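Probable disease resistance protein At5g66900 (Arabidopsis thaliana, PDB 7L7W) is a helper immune receptor of plants whose RPW8-type CC-R domain, the four-helix bundle described here, belongs to a calcium-permeable nonselective cation channel. Local coordinates at residues K70-L75 against L112-I117. The protein carries 2 engineered substitutions. Sequence-based numbering, arbitrary orientation.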
ATOM      1  N   LYS A  70      26.758  24.531  16.816  1.00 72.12           N
ATOM      2  CA  LYS A  70      26.122  24.021  15.602  1.00 71.81           C
ATOM      3  C   LYS A  70      25.876  22.517  15.672  1.00 78.17           C
ATOM      4  O   LYS A  70      24.883  22.024  15.120  1.00 79.65           O
ATOM      5  CB  LYS A  70      26.963  24.381  14.371  1.00 64.06           C
ATOM      6  CG  LYS A  70      28.067  23.395  14.006  1.00 77.63           C
ATOM      7  CD  LYS A  70      28.304  23.359  12.486  1.00 89.09           C
ATOM      8  CE  LYS A  70      29.519  22.495  12.106  1.00103.60           C
ATOM      9  NZ  LYS A  70      29.508  21.115  12.714  1.00 97.06           N
ATOM     10  N   GLU A  71      26.738  21.776  16.367  1.00 77.87           N
ATOM     11  CA  GLU A  71      26.516  20.344  16.499  1.00 76.29           C
ATOM     12  C   GLU A  71      25.265  20.058  17.323  1.00 75.50           C
ATOM     13  O   GLU A  71      24.427  19.247  16.919  1.00 78.15           O
ATOM     14  CB  GLU A  71      27.748  19.677  17.108  1.00 75.43           C
ATOM     15  CG  GLU A  71      29.031  19.882  16.289  1.00 85.88           C
ATOM     16  CD  GLU A  71      29.888  21.065  16.780  1.00 90.09           C
ATOM     17  OE1 GLU A  71      29.331  22.027  17.366  1.00 76.45           O
ATOM     18  OE2 GLU A  71      31.128  21.031  16.578  1.00 87.52           O
ATOM     19  N   LEU A  72      25.087  20.747  18.453  1.00 72.21           N
ATOM     20  CA  LEU A  72      23.920  20.472  19.292  1.00 75.32           C
ATOM     21  C   LEU A  72      22.636  21.070  18.710  1.00 76.27           C
ATOM     22  O   LEU A  72      21.540  20.524  18.912  1.00 77.17           O
ATOM     23  CB  LEU A  72      24.188  20.974  20.711  1.00 67.24           C
ATOM     24  CG  LEU A  72      25.403  20.238  21.296  1.00 69.93           C
ATOM     25  CD1 LEU A  72      25.583  20.474  22.798  1.00 72.82           C
ATOM     26  CD2 LEU A  72      25.308  18.736  21.008  1.00 67.61           C
ATOM     27  N   LYS A  73      22.750  22.161  17.957  1.00 77.09           N
ATOM     28  CA  LYS A  73      21.587  22.661  17.246  1.00 79.19           C
ATOM     29  C   LYS A  73      21.164  21.685  16.150  1.00 76.01           C
ATOM     30  O   LYS A  73      19.962  21.484  15.926  1.00 75.94           O
ATOM     31  CB  LYS A  73      21.880  24.063  16.697  1.00 73.43           C
ATOM     32  CG  LYS A  73      20.633  24.925  16.502  1.00 90.11           C
ATOM     33  CD  LYS A  73      20.148  25.539  17.828  1.00 93.59           C
ATOM     34  CE  LYS A  73      18.657  25.922  17.741  1.00107.91           C
ATOM     35  NZ  LYS A  73      17.721  24.836  18.205  1.00 92.08           N
ATOM     36  N   GLU A  74      22.123  21.012  15.504  1.00 70.14           N
ATOM     37  CA  GLU A  74      21.739  20.011  14.516  1.00 72.89           C
ATOM     38  C   GLU A  74      21.232  18.727  15.170  1.00 75.50           C
ATOM     39  O   GLU A  74      20.424  18.014  14.570  1.00 77.29           O
ATOM     40  CB  GLU A  74      22.902  19.709  13.571  1.00 77.00           C
ATOM     41  CG  GLU A  74      23.815  18.582  14.038  1.00 91.81           C
ATOM     42  CD  GLU A  74      24.778  18.110  12.958  1.00107.58           C
ATOM     43  OE1 GLU A  74      24.892  18.815  11.919  1.00103.22           O
ATOM     44  OE2 GLU A  74      25.422  17.043  13.161  1.00109.12           O
ATOM     45  N   LEU A  75      21.678  18.411  16.387  1.00 73.14           N
ATOM     46  CA  LEU A  75      21.067  17.307  17.122  1.00 68.71           C
ATOM     47  C   LEU A  75      19.599  17.600  17.396  1.00 72.08           C
ATOM     48  O   LEU A  75      18.725  16.743  17.171  1.00 68.43           O
ATOM     49  CB  LEU A  75      21.807  17.063  18.436  1.00 69.48           C
ATOM     50  CG  LEU A  75      21.235  15.933  19.298  1.00 68.99           C
ATOM     51  CD1 LEU A  75      21.291  14.611  18.536  1.00 64.37           C
ATOM     52  CD2 LEU A  75      21.937  15.814  20.665  1.00 63.88           C
ATOM     53  N   LEU A 112      22.925   8.247  13.084  1.00 69.08           N
ATOM     54  CA  LEU A 112      24.084   7.387  13.253  1.00 72.52           C
ATOM     55  C   LEU A 112      25.375   8.188  13.157  1.00 73.00           C
ATOM     56  O   LEU A 112      26.269   8.030  14.000  1.00 76.59           O
ATOM     57  CB  LEU A 112      24.061   6.257  12.227  1.00 68.80           C
ATOM     58  CG  LEU A 112      23.043   5.168  12.573  1.00 73.22           C
ATOM     59  CD1 LEU A 112      23.195   3.981  11.649  1.00 69.67           C
ATOM     60  CD2 LEU A 112      23.146   4.736  14.029  1.00 70.32           C
ATOM     61  N   LYS A 113      25.478   9.089  12.172  1.00 66.25           N
ATOM     62  CA  LYS A 113      26.723   9.844  12.070  1.00 78.10           C
ATOM     63  C   LYS A 113      26.929  10.710  13.304  1.00 72.34           C
ATOM     64  O   LYS A 113      28.056  10.841  13.795  1.00 70.66           O
ATOM     65  CB  LYS A 113      26.757  10.704  10.805  1.00 76.01           C
ATOM     66  CG  LYS A 113      28.142  11.327  10.582  1.00 86.88           C
ATOM     67  CD  LYS A 113      28.077  12.706   9.926  1.00 92.55           C
ATOM     68  CE  LYS A 113      27.338  13.721  10.805  1.00 95.43           C
ATOM     69  NZ  LYS A 113      28.251  14.666  11.522  1.00 93.20           N
ATOM     70  N   PHE A 114      25.842  11.238  13.859  1.00 70.41           N
ATOM     71  CA  PHE A 114      25.963  12.045  15.058  1.00 65.74           C
ATOM     72  C   PHE A 114      26.532  11.239  16.217  1.00 73.63           C
ATOM     73  O   PHE A 114      27.219  11.795  17.078  1.00 76.29           O
ATOM     74  CB  PHE A 114      24.609  12.625  15.430  1.00 63.53           C
ATOM     75  CG  PHE A 114      24.689  13.630  16.510  1.00 76.77           C
ATOM     76  CD1 PHE A 114      24.794  14.977  16.201  1.00 82.14           C
ATOM     77  CD2 PHE A 114      24.702  13.237  17.844  1.00 81.40           C
ATOM     78  CE1 PHE A 114      24.899  15.924  17.210  1.00 87.51           C
ATOM     79  CE2 PHE A 114      24.814  14.179  18.865  1.00 84.46           C
ATOM     80  CZ  PHE A 114      24.910  15.528  18.545  1.00 85.41           C
ATOM     81  N   CYS A 115      26.271   9.935  16.255  1.00 76.97           N
ATOM     82  CA  CYS A 115      26.797   9.106  17.333  1.00 78.69           C
ATOM     83  C   CYS A 115      28.316   8.962  17.294  1.00 77.41           C
ATOM     84  O   CYS A 115      28.864   8.274  18.159  1.00 76.81           O
ATOM     85  CB  CYS A 115      26.141   7.729  17.285  1.00 79.12           C
ATOM     86  SG  CYS A 115      24.380   7.725  17.742  1.00 88.07           S
ATOM     87  N   GLN A 116      28.999   9.575  16.319  1.00 78.80           N
ATOM     88  CA  GLN A 116      30.455   9.669  16.301  1.00 81.37           C
ATOM     89  C   GLN A 116      30.951  11.024  16.812  1.00 78.88           C
ATOM     90  O   GLN A 116      32.064  11.450  16.476  1.00 72.30           O
ATOM     91  CB  GLN A 116      30.995   9.418  14.888  1.00 83.44           C
ATOM     92  CG  GLN A 116      30.310   8.295  14.115  1.00 89.05           C
ATOM     93  CD  GLN A 116      30.455   6.936  14.790  1.00 91.24           C
ATOM     94  OE1 GLN A 116      31.537   6.586  15.275  1.00 99.36           O
ATOM     95  NE2 GLN A 116      29.369   6.157  14.811  1.00 84.61           N
ATOM     96  N   ILE A 117      30.139  11.715  17.590  1.00 71.70           N
ATOM     97  CA  ILE A 117      30.510  13.026  18.088  1.00 71.11           C
ATOM     98  C   ILE A 117      31.562  12.865  19.182  1.00 81.51           C
ATOM     99  O   ILE A 117      31.476  11.968  20.029  1.00 79.19           O
ATOM    100  CB  ILE A 117      29.256  13.767  18.588  1.00 74.15           C
ATOM    101  CG1 ILE A 117      29.588  15.211  18.982  1.00 77.75           C
ATOM    102  CG2 ILE A 117      28.571  12.995  19.713  1.00 67.81           C
ATOM    103  CD1 ILE A 117      29.328  16.202  17.877  1.00 80.88           C
TER
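F114 drives its ring against L75 and the first turn of helix 70-88, a compact example of how one aromatic can knit a helix end into a four-helix bundle. The ring leaves the last turn of helix 97-114 opposite the backbone N (chi1 -171°) and reaches toward helix 70-88. L75 covers one face: its CD1 makes a CH-pi contact 3.6 Å from the ring centroid and 15° off the normal. On that same side CB sits above and just beyond the CZ-CE1 side of the ring, 3.5 Å from CZ. L75 holds CG opposite its own backbone N, and the turn at chi2 then carries CD1 over the ring.

The rim meets different chemistry. L72 CD2 lies 4.1 Å from F114 CZ, and E71 O sits near the ring plane, 3.4 Å from CE1. E74 OE2 also reaches the edge, its carboxylate turned 47° from the ring, and lies 4.0 Å from K113 NZ, too long for a salt bridge. Beyond the helix end, a type I turn from F114 to I117 returns I117 to the interface, where its CD1 rests on E71 CB at 3.9 Å; the carboxylate of E71 leads away to a salt bridge with R125. L54 of helix 38-60 packs on both F114 and I117.

Apolar contact thus dominates, and the oxygens at the ring's positively polarised edge probably add a weak electrostatic attraction.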